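Local coordinates for DUF5618 domain-containing protein (Dyadobacter fermentans, PDB 3MFN) that is of unknown function, a mostly helical member of the DUF5618 family that assembles as two copies of one chain, at residues R40-A45 with H71-G76; A80-F85 with V95-S100; K107-T112 with E143-W148. One frame throughout, in Å; residues are numbered along the deposited sequence.

Interaction 1 of 3, residues R40-A45 with H71-G76; sequences RYLNNA and HTAYSG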
loop_
_atom_site.group_PDB
_atom_site.type_symbol
_atom_site.label_atom_id
_atom_site.label_comp_id
_atom_site.label_asym_id
_atom_site.label_seq_id
_atom_site.Cartn_x
_atom_site.Cartn_y
_atom_site.Cartn_z
ATOM N N ARG A 40 14.049 -16.823 -5.499
ATOM C CA ARG A 40 15.312 -16.331 -4.997
ATOM C C ARG A 40 15.276 -14.805 -4.851
ATOM O O ARG A 40 15.783 -14.285 -3.881
ATOM C CB ARG A 40 16.484 -16.823 -5.840
ATOM C CG ARG A 40 16.699 -18.370 -5.769
ATOM C CD ARG A 40 16.741 -18.880 -4.323
ATOM N NE ARG A 40 17.754 -18.174 -3.526
ATOM C CZ ARG A 40 18.952 -18.658 -3.206
ATOM N NH1 ARG A 40 19.784 -17.890 -2.507
ATOM N NH2 ARG A 40 19.326 -19.888 -3.580
ATOM N N TYR A 41 14.647 -14.103 -5.793
ATOM C CA TYR A 41 14.518 -12.638 -5.721
ATOM C C TYR A 41 13.666 -12.272 -4.502
ATOM O O TYR A 41 14.002 -11.358 -3.736
ATOM C CB TYR A 41 13.858 -12.049 -6.973
ATOM C CG TYR A 41 14.702 -11.822 -8.198
ATOM C CD1 TYR A 41 14.910 -10.553 -8.676
ATOM C CD2 TYR A 41 15.226 -12.882 -8.941
ATOM C CE1 TYR A 41 15.627 -10.309 -9.813
ATOM C CE2 TYR A 41 15.995 -12.647 -10.154
ATOM C CZ TYR A 41 16.178 -11.341 -10.557
ATOM O OH TYR A 41 16.854 -10.979 -11.687
ATOM N N LEU A 42 12.541 -12.953 -4.346
ATOM C CA LEU A 42 11.647 -12.672 -3.219
ATOM C C LEU A 42 12.302 -12.885 -1.878
ATOM O O LEU A 42 12.188 -12.038 -0.987
ATOM C CB LEU A 42 10.367 -13.490 -3.330
ATOM C CG LEU A 42 9.194 -13.175 -2.416
ATOM C CD1 LEU A 42 8.777 -11.678 -2.436
ATOM C CD2 LEU A 42 7.971 -14.085 -2.800
ATOM N N ASN A 43 12.990 -14.005 -1.716
ATOM C CA ASN A 43 13.672 -14.286 -0.465
ATOM C C ASN A 43 14.858 -13.425 -0.222
ATOM O O ASN A 43 15.132 -13.028 0.953
ATOM C CB ASN A 43 14.031 -15.775 -0.374
ATOM C CG ASN A 43 12.756 -16.638 -0.215
ATOM O OD1 ASN A 43 11.833 -16.236 0.524
ATOM N ND2 ASN A 43 12.686 -17.768 -0.909
ATOM N N ASN A 44 15.555 -13.060 -1.296
ATOM C CA ASN A 44 16.618 -12.063 -1.142
ATOM C C ASN A 44 16.040 -10.792 -0.596
ATOM O O ASN A 44 16.607 -10.196 0.282
ATOM C CB ASN A 44 17.333 -11.739 -2.469
ATOM C CG ASN A 44 18.375 -12.763 -2.867
ATOM O OD1 ASN A 44 19.068 -12.548 -3.845
ATOM N ND2 ASN A 44 18.507 -13.846 -2.134
ATOM N N ALA A 45 14.912 -10.358 -1.163
ATOM C CA ALA A 45 14.216 -9.176 -0.708
ATOM C C ALA A 45 13.845 -9.240 0.782
ATOM O O ALA A 45 14.010 -8.269 1.522
ATOM C CB ALA A 45 12.945 -8.891 -1.560
ATOM N N HIS A 71 12.162 -3.319 -5.063
ATOM C CA HIS A 71 12.509 -3.484 -6.451
ATOM C C HIS A 71 12.866 -4.955 -6.752
ATOM O O HIS A 71 12.345 -5.572 -7.741
ATOM C CB HIS A 71 13.682 -2.592 -6.818
ATOM C CG HIS A 71 14.087 -2.738 -8.227
ATOM N ND1 HIS A 71 13.273 -2.333 -9.261
ATOM C CD2 HIS A 71 15.144 -3.376 -8.791
ATOM C CE1 HIS A 71 13.839 -2.667 -10.405
ATOM N NE2 HIS A 71 15.005 -3.251 -10.142
ATOM N N THR A 72 13.644 -5.547 -5.848
ATOM C CA THR A 72 14.062 -6.910 -5.987
ATOM C C THR A 72 12.854 -7.886 -5.957
ATOM O O THR A 72 12.727 -8.797 -6.861
ATOM C CB THR A 72 15.085 -7.271 -4.891
ATOM O OG1 THR A 72 16.177 -6.391 -4.994
ATOM C CG2 THR A 72 15.639 -8.708 -5.046
ATOM N N ALA A 73 11.986 -7.730 -4.955
ATOM C CA ALA A 73 10.765 -8.562 -4.893
ATOM C C ALA A 73 9.891 -8.412 -6.135
ATOM O O ALA A 73 9.479 -9.401 -6.718
ATOM C CB ALA A 73 9.940 -8.253 -3.630
ATOM N N TYR A 74 9.607 -7.186 -6.546
ATOM C CA TYR A 74 8.866 -6.913 -7.733
ATOM C C TYR A 74 9.526 -7.479 -9.001
ATOM O O TYR A 74 8.818 -8.090 -9.824
ATOM C CB TYR A 74 8.640 -5.431 -7.915
ATOM C CG TYR A 74 7.731 -5.088 -9.093
ATOM C CD1 TYR A 74 6.402 -5.470 -9.083
ATOM C CD2 TYR A 74 8.205 -4.369 -10.196
ATOM C CE1 TYR A 74 5.574 -5.154 -10.125
ATOM C CE2 TYR A 74 7.369 -4.013 -11.229
ATOM C CZ TYR A 74 6.064 -4.432 -11.188
ATOM O OH TYR A 74 5.251 -4.153 -12.208
ATOM N N SER A 75 10.846 -7.354 -9.136
ATOM C CA SER A 75 11.590 -7.886 -10.286
ATOM C C SER A 75 11.473 -9.425 -10.293
ATOM O O SER A 75 11.427 -10.057 -11.355
ATOM C CB SER A 75 13.063 -7.447 -10.201
ATOM O OG SER A 75 13.140 -6.028 -10.318
ATOM N N GLY A 76 11.391 -10.021 -9.108
ATOM C CA GLY A 76 11.138 -11.465 -9.004
ATOM C C GLY A 76 9.846 -11.880 -9.657
ATOM O O GLY A 76 9.791 -12.815 -10.468
#
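Ala45 and Ala73 meet methyl to methyl, CB to CB 3.7 Å, where segment 40-45 packs against segment 71-76. The short segments run antiparallel at 164°, and their axes come within 7.5 Å of each other, a close spacing, consistent with the alanines and glycine at the interface. Leu42 adds to this tight half: its CD1 branch swings inward to reach Ala73 CB at 3.8 Å, while Phe139 of helix 132-153 packs on both Leu42 and Ala73 and closes the buried side. At Gly76 the backbone itself meets the base of the Tyr41 side chain, CA lying 3.4 Å from Tyr41 CB; a side chain at that position would run into Tyr41. Such close alanine and glycine contacts are a recognised way of bringing neighbouring antiparallel helices together in a helical bundle. On the partly exposed side the contact passes to larger side chains, Tyr41 and Thr72. The ring of Tyr41, its CG anti to the carbonyl carbon (chi1 -81°), reaches over helix 63-85 and presents its edge to the carbonyl of Thr72, CD1 lying 3.3 Å from Thr72 O, with CE1 3.9 Å from Ser75 CB. The methyl CG2 of Thr72 lies 3.4 Å from Tyr41 O, while its OG1 bonds back to Met68 O within its own helix.

Interaction 2 of 3, residues A80-F85 with V95-S100; sequences ALDHYF and VDWYKS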
loop_
_atom_site.group_PDB
_atom_site.type_symbol
_atom_site.label_atom_id
_atom_site.label_comp_id
_atom_site.label_asym_id
_atom_site.label_seq_id
_atom_site.Cartn_x
_atom_site.Cartn_y
_atom_site.Cartn_z
ATOM N N ALA A 80 9.177 -14.299 -13.174
ATOM C CA ALA A 80 8.232 -15.383 -13.394
ATOM C C ALA A 80 7.284 -15.029 -14.534
ATOM O O ALA A 80 7.114 -15.831 -15.433
ATOM C CB ALA A 80 7.437 -15.735 -12.097
ATOM N N LEU A 81 6.699 -13.824 -14.518
ATOM C CA LEU A 81 5.779 -13.418 -15.584
ATOM C C LEU A 81 6.403 -13.374 -16.983
ATOM O O LEU A 81 5.773 -13.807 -17.959
ATOM C CB LEU A 81 5.057 -12.102 -15.255
ATOM C CG LEU A 81 4.136 -12.136 -13.997
ATOM C CD1 LEU A 81 3.569 -10.777 -13.660
ATOM C CD2 LEU A 81 2.978 -13.146 -14.157
ATOM N N ASP A 82 7.629 -12.884 -17.083
ATOM C CA ASP A 82 8.315 -12.751 -18.364
ATOM C C ASP A 82 8.564 -14.117 -18.948
ATOM O O ASP A 82 8.497 -14.303 -20.177
ATOM C CB ASP A 82 9.661 -12.043 -18.200
ATOM C CG ASP A 82 9.500 -10.559 -17.978
ATOM O OD1 ASP A 82 8.443 -10.059 -18.350
ATOM O OD2 ASP A 82 10.408 -9.896 -17.425
ATOM N N HIS A 83 8.864 -15.068 -18.067
ATOM C CA HIS A 83 9.113 -16.412 -18.509
ATOM C C HIS A 83 7.829 -17.073 -18.985
ATOM O O HIS A 83 7.854 -17.789 -19.931
ATOM C CB HIS A 83 9.805 -17.308 -17.467
ATOM C CG HIS A 83 10.146 -18.666 -18.014
ATOM N ND1 HIS A 83 11.368 -18.955 -18.586
ATOM C CD2 HIS A 83 9.410 -19.798 -18.114
ATOM C CE1 HIS A 83 11.371 -20.205 -19.014
ATOM N NE2 HIS A 83 10.199 -20.744 -18.728
ATOM N N TYR A 84 6.691 -16.788 -18.356
ATOM C CA TYR A 84 5.422 -17.404 -18.772
ATOM C C TYR A 84 4.838 -16.785 -20.070
ATOM O O TYR A 84 4.346 -17.499 -20.957
ATOM C CB TYR A 84 4.404 -17.292 -17.633
ATOM C CG TYR A 84 3.047 -17.910 -17.920
ATOM C CD1 TYR A 84 2.944 -19.224 -18.311
ATOM C CD2 TYR A 84 1.871 -17.189 -17.763
ATOM C CE1 TYR A 84 1.668 -19.824 -18.593
ATOM C CE2 TYR A 84 0.603 -17.770 -18.031
ATOM C CZ TYR A 84 0.521 -19.083 -18.449
ATOM O OH TYR A 84 -0.697 -19.662 -18.712
ATOM N N PHE A 85 4.851 -15.450 -20.150
ATOM C CA PHE A 85 4.178 -14.723 -21.236
ATOM C C PHE A 85 5.114 -14.478 -22.433
ATOM O O PHE A 85 4.678 -14.151 -23.550
ATOM C CB PHE A 85 3.639 -13.378 -20.721
ATOM C CG PHE A 85 2.441 -13.497 -19.799
ATOM C CD1 PHE A 85 1.320 -14.195 -20.175
ATOM C CD2 PHE A 85 2.426 -12.847 -18.597
ATOM C CE1 PHE A 85 0.230 -14.270 -19.346
ATOM C CE2 PHE A 85 1.353 -12.909 -17.788
ATOM C CZ PHE A 85 0.261 -13.639 -18.147
ATOM N N VAL A 95 3.978 -1.829 -16.941
ATOM C CA VAL A 95 2.940 -2.404 -16.126
ATOM C C VAL A 95 1.735 -2.759 -16.963
ATOM O O VAL A 95 1.117 -3.767 -16.695
ATOM C CB VAL A 95 2.510 -1.495 -14.964
ATOM C CG1 VAL A 95 1.785 -0.229 -15.480
ATOM C CG2 VAL A 95 1.575 -2.296 -13.995
ATOM N N ASP A 96 1.414 -1.954 -17.968
ATOM C CA ASP A 96 0.238 -2.226 -18.813
ATOM C C ASP A 96 0.380 -3.534 -19.621
ATOM O O ASP A 96 -0.591 -4.225 -19.825
ATOM C CB ASP A 96 -0.070 -1.019 -19.736
ATOM C CG ASP A 96 -0.448 0.219 -18.919
ATOM O OD1 ASP A 96 -1.255 0.071 -17.976
ATOM O OD2 ASP A 96 0.099 1.308 -19.175
ATOM N N TRP A 97 1.597 -3.886 -20.029
ATOM C CA TRP A 97 1.807 -5.136 -20.698
ATOM C C TRP A 97 1.472 -6.306 -19.774
ATOM O O TRP A 97 0.801 -7.265 -20.187
ATOM C CB TRP A 97 3.222 -5.217 -21.211
ATOM C CG TRP A 97 3.426 -6.344 -22.089
ATOM C CD1 TRP A 97 3.077 -6.428 -23.436
ATOM C CD2 TRP A 97 3.972 -7.599 -21.742
ATOM N NE1 TRP A 97 3.389 -7.642 -23.917
ATOM C CE2 TRP A 97 3.945 -8.393 -22.909
ATOM C CE3 TRP A 97 4.470 -8.147 -20.550
ATOM C CZ2 TRP A 97 4.443 -9.690 -22.943
ATOM C CZ3 TRP A 97 4.932 -9.447 -20.578
ATOM C CH2 TRP A 97 4.904 -10.209 -21.781
ATOM N N TYR A 98 1.864 -6.248 -18.516
ATOM C CA TYR A 98 1.566 -7.374 -17.598
ATOM C C TYR A 98 0.087 -7.415 -17.314
ATOM O O TYR A 98 -0.520 -8.494 -17.322
ATOM C CB TYR A 98 2.374 -7.293 -16.286
ATOM C CG TYR A 98 3.855 -7.366 -16.570
ATOM C CD1 TYR A 98 4.457 -8.567 -16.731
ATOM C CD2 TYR A 98 4.612 -6.242 -16.725
ATOM C CE1 TYR A 98 5.784 -8.661 -17.007
ATOM C CE2 TYR A 98 5.950 -6.326 -17.015
ATOM C CZ TYR A 98 6.529 -7.538 -17.134
ATOM O OH TYR A 98 7.875 -7.698 -17.446
ATOM N N LYS A 99 -0.523 -6.258 -17.134
ATOM C CA LYS A 99 -1.990 -6.243 -16.809
ATOM C C LYS A 99 -2.873 -6.779 -17.951
ATOM O O LYS A 99 -3.839 -7.543 -17.738
ATOM C CB LYS A 99 -2.417 -4.819 -16.460
ATOM C CG LYS A 99 -1.834 -4.341 -15.068
ATOM C CD LYS A 99 -1.975 -2.814 -14.822
ATOM C CE LYS A 99 -3.413 -2.340 -14.773
ATOM N NZ LYS A 99 -3.601 -0.840 -14.861
ATOM N N SER A 100 -2.579 -6.359 -19.168
ATOM C CA SER A 100 -3.440 -6.771 -20.277
ATOM C C SER A 100 -3.227 -8.281 -20.529
ATOM O O SER A 100 -4.199 -8.996 -20.767
ATOM C CB SER A 100 -3.221 -5.869 -21.499
ATOM O OG SER A 100 -2.105 -6.272 -22.252
#
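Tyr98 and Asp82 both carry CG anti to the carbonyl carbon (chi1 -62° for Tyr98), and these torsions send the phenol and the carboxylate into the gap between two helix segments whose axes stay 11.5 Å apart. The hydroxyl of Tyr98 donates to Asp82 OD1 over 2.6 Å, a short bond that uses the syn lone pair of the carboxylate. The oxygen lies near the plane of the phenol ring, at its edge, and the carboxylate is turned 37° from that ring. Asp82 OD1 also forms a salt bridge with Lys93 from the loop before helix 95-103, a positive charge that would probably favour the ionised form of the acid. Deeper in, Leu81 supports the phenol, its CB standing 3.9 Å from Tyr98 CD1, and Trp97 covers one ring face with CE3 over the centre. Trp97 takes a different first torsion, CG anti to the backbone N, which brings its six-membered ring up to helix 63-85, CH2 lying 3.6 Å from Phe85 CB. A phenylalanine in place of Tyr98 would probably still pack on Leu81 but leave Asp82 OD1 without its hydroxyl donor across the gap. An acetate ion, probably from the crystallisation liquor, lies beside the Tyr98 side chain. The arrangement is that of two consecutive helices joined by a loop and inclined at 58°, the short helix 95-103 packing through long side chains on the C-terminal end of helix 63-85.

Interaction 3 of 3, residues K107-T112 with E143-W148; sequences KKILNT and EIIIDW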
loop_
_atom_site.group_PDB
_atom_site.type_symbol
_atom_site.label_atom_id
_atom_site.label_comp_id
_atom_site.label_asym_id
_atom_site.label_seq_id
_atom_site.Cartn_x
_atom_site.Cartn_y
_atom_site.Cartn_z
ATOM N N LYS A 107 -9.111 -12.844 -13.304
ATOM C CA LYS A 107 -9.284 -11.492 -12.779
ATOM C C LYS A 107 -8.769 -11.372 -11.337
ATOM O O LYS A 107 -8.296 -10.300 -10.906
ATOM C CB LYS A 107 -10.763 -11.117 -12.887
ATOM C CG LYS A 107 -11.187 -9.817 -12.190
ATOM C CD LYS A 107 -12.564 -9.975 -11.483
ATOM C CE LYS A 107 -13.658 -9.163 -12.143
ATOM N NZ LYS A 107 -14.908 -9.221 -11.295
ATOM N N LYS A 108 -8.893 -12.470 -10.591
ATOM C CA LYS A 108 -8.374 -12.515 -9.255
ATOM C C LYS A 108 -6.882 -12.273 -9.333
ATOM O O LYS A 108 -6.335 -11.583 -8.491
ATOM C CB LYS A 108 -8.632 -13.855 -8.569
ATOM C CG LYS A 108 -8.698 -13.701 -7.015
ATOM C CD LYS A 108 -8.222 -14.937 -6.211
ATOM C CE LYS A 108 -8.524 -14.808 -4.687
ATOM N NZ LYS A 108 -7.850 -13.595 -4.055
ATOM N N ILE A 109 -6.239 -12.838 -10.361
ATOM C CA ILE A 109 -4.801 -12.802 -10.460
ATOM C C ILE A 109 -4.395 -11.432 -10.957
ATOM O O ILE A 109 -3.371 -10.919 -10.530
ATOM C CB ILE A 109 -4.216 -13.971 -11.273
ATOM C CG1 ILE A 109 -4.472 -15.296 -10.522
ATOM C CG2 ILE A 109 -2.683 -13.912 -11.389
ATOM C CD1 ILE A 109 -3.595 -15.471 -9.242
ATOM N N LEU A 110 -5.203 -10.838 -11.829
ATOM C CA LEU A 110 -5.035 -9.445 -12.217
ATOM C C LEU A 110 -5.012 -8.541 -10.997
ATOM O O LEU A 110 -4.029 -7.802 -10.793
ATOM C CB LEU A 110 -6.109 -8.974 -13.193
ATOM C CG LEU A 110 -6.131 -7.480 -13.594
ATOM C CD1 LEU A 110 -4.823 -7.075 -14.222
ATOM C CD2 LEU A 110 -7.383 -7.131 -14.601
ATOM N N ASN A 111 -6.047 -8.615 -10.168
ATOM C CA ASN A 111 -6.144 -7.740 -9.008
ATOM C C ASN A 111 -4.970 -7.985 -8.080
ATOM O O ASN A 111 -4.415 -7.043 -7.546
ATOM C CB ASN A 111 -7.453 -7.943 -8.233
ATOM C CG ASN A 111 -8.671 -7.412 -8.973
ATOM O OD1 ASN A 111 -8.560 -6.565 -9.824
ATOM N ND2 ASN A 111 -9.826 -7.937 -8.649
ATOM N N THR A 112 -4.600 -9.258 -7.898
ATOM C CA THR A 112 -3.468 -9.613 -7.078
ATOM C C THR A 112 -2.184 -8.936 -7.593
ATOM O O THR A 112 -1.393 -8.392 -6.795
ATOM C CB THR A 112 -3.289 -11.178 -6.987
ATOM O OG1 THR A 112 -4.462 -11.758 -6.426
ATOM C CG2 THR A 112 -2.059 -11.615 -6.157
ATOM N N GLU A 143 4.054 -14.087 -3.815
ATOM C CA GLU A 143 4.160 -15.536 -3.871
ATOM C C GLU A 143 2.936 -16.159 -4.545
ATOM O O GLU A 143 3.032 -17.172 -5.204
ATOM C CB GLU A 143 4.360 -16.131 -2.468
ATOM C CG GLU A 143 4.559 -17.634 -2.457
ATOM C CD GLU A 143 6.008 -18.067 -2.797
ATOM O OE1 GLU A 143 6.907 -17.200 -2.938
ATOM O OE2 GLU A 143 6.256 -19.294 -2.854
ATOM N N ILE A 144 1.769 -15.526 -4.393
ATOM C CA ILE A 144 0.574 -15.978 -5.081
ATOM C C ILE A 144 0.751 -15.945 -6.577
ATOM O O ILE A 144 0.377 -16.887 -7.290
ATOM C CB ILE A 144 -0.704 -15.191 -4.677
ATOM C CG1 ILE A 144 -1.208 -15.632 -3.299
ATOM C CG2 ILE A 144 -1.829 -15.457 -5.678
ATOM C CD1 ILE A 144 -2.351 -14.689 -2.721
ATOM N N ILE A 145 1.346 -14.876 -7.062
ATOM C CA ILE A 145 1.558 -14.722 -8.497
ATOM C C ILE A 145 2.609 -15.709 -8.987
ATOM O O ILE A 145 2.478 -16.295 -10.058
ATOM C CB ILE A 145 2.041 -13.286 -8.887
ATOM C CG1 ILE A 145 0.983 -12.233 -8.557
ATOM C CG2 ILE A 145 2.369 -13.254 -10.375
ATOM C CD1 ILE A 145 -0.376 -12.473 -9.285
ATOM N N ILE A 146 3.669 -15.906 -8.212
ATOM C CA ILE A 146 4.709 -16.845 -8.656
ATOM C C ILE A 146 4.143 -18.267 -8.685
ATOM O O ILE A 146 4.426 -19.010 -9.619
ATOM C CB ILE A 146 5.963 -16.759 -7.811
ATOM C CG1 ILE A 146 6.604 -15.384 -8.019
ATOM C CG2 ILE A 146 6.878 -17.943 -8.190
ATOM C CD1 ILE A 146 7.665 -14.933 -7.037
ATOM N N ASP A 147 3.330 -18.635 -7.701
ATOM C CA ASP A 147 2.738 -19.971 -7.678
ATOM C C ASP A 147 1.760 -20.136 -8.822
ATOM O O ASP A 147 1.665 -21.209 -9.408
ATOM C CB ASP A 147 1.972 -20.237 -6.383
ATOM C CG ASP A 147 2.863 -20.335 -5.161
ATOM O OD1 ASP A 147 4.135 -20.384 -5.247
ATOM O OD2 ASP A 147 2.257 -20.358 -4.065
ATOM N N TRP A 148 1.024 -19.081 -9.152
ATOM C CA TRP A 148 0.101 -19.156 -10.283
ATOM C C TRP A 148 0.867 -19.506 -11.577
ATOM O O TRP A 148 0.462 -20.395 -12.349
ATOM C CB TRP A 148 -0.642 -17.821 -10.424
ATOM C CG TRP A 148 -1.555 -17.761 -11.587
ATOM C CD1 TRP A 148 -2.847 -18.199 -11.639
ATOM C CD2 TRP A 148 -1.278 -17.193 -12.876
ATOM N NE1 TRP A 148 -3.395 -17.924 -12.879
ATOM C CE2 TRP A 148 -2.454 -17.306 -13.649
ATOM C CE3 TRP A 148 -0.164 -16.548 -13.439
ATOM C CZ2 TRP A 148 -2.530 -16.867 -14.972
ATOM C CZ3 TRP A 148 -0.246 -16.100 -14.767
ATOM C CH2 TRP A 148 -1.427 -16.274 -15.515
#
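Trp148 offers one face of its indole to Ile109, whose CG1 stands 3.8 Å from the centroid of the five-membered ring and 24° off its normal, a CH-pi contact. Ile109 CG2 lies above the same ring system, displaced toward its rim, while beyond the two segments the ring of Tyr84 meets the indole at about 85° and Leu102, Gln105 and Phe85 also pack on Trp148. The indole reaches this place with CG anti to its backbone N, and Ile109 crosses it at a slant. The same two branches of Ile109 also reach the isoleucines of helix 132-153: CD1, at the end of the CG1 branch, touches Ile144 CG2 at 4.0 Å, and CG2 presses on Ile145 CD1 at 3.4 Å, tighter than usual for two carbons. One turn further on, Thr112 directs its methyl into the same apolar layer, CG2 being 3.7 Å from Ile145 CD1 and 3.9 Å from Ile144 CG2. Its hydroxyl turns back instead, OG1 donating to Lys108 O over 2.8 Å. That carbonyl also accepts from Thr112 N, the two donors approaching from opposite faces of its plane, so the polar end of a buried threonine is satisfied within its own helix. On the outer side of helix 107-126, Lys107 forms a salt bridge with Glu56 of the second subunit, and Phe59 of that subunit packs on Thr112. With segment axes 10.1 Å apart and directions 139° from parallel, this is the aliphatic and aromatic core packing of an antiparallel helical bundle, one of whose helices also faces the dimer partner.

From the N terminus, helix 34-52 leads through the two short strands into helix 63-85, and interaction 1 closes that first hairpin. Interaction 2 begins further along the same helix and closes the helix-free nine-residue loop to helix 95-103. Interaction 3 closes the last hairpin, between helix 107-126 and helix 132-153. The three loops follow in series, neither nesting nor crossing. Space joins them more closely: Leu42 packs on Glu143, linking interactions 1 and 3, while Leu81 on Ile145 and Tyr84 and Phe85 on Trp148 bind interaction 2 to interaction 3. Helix 63-85, shared by the first two contacts, thus runs from the opening hairpin to the core formed with helix 132-153.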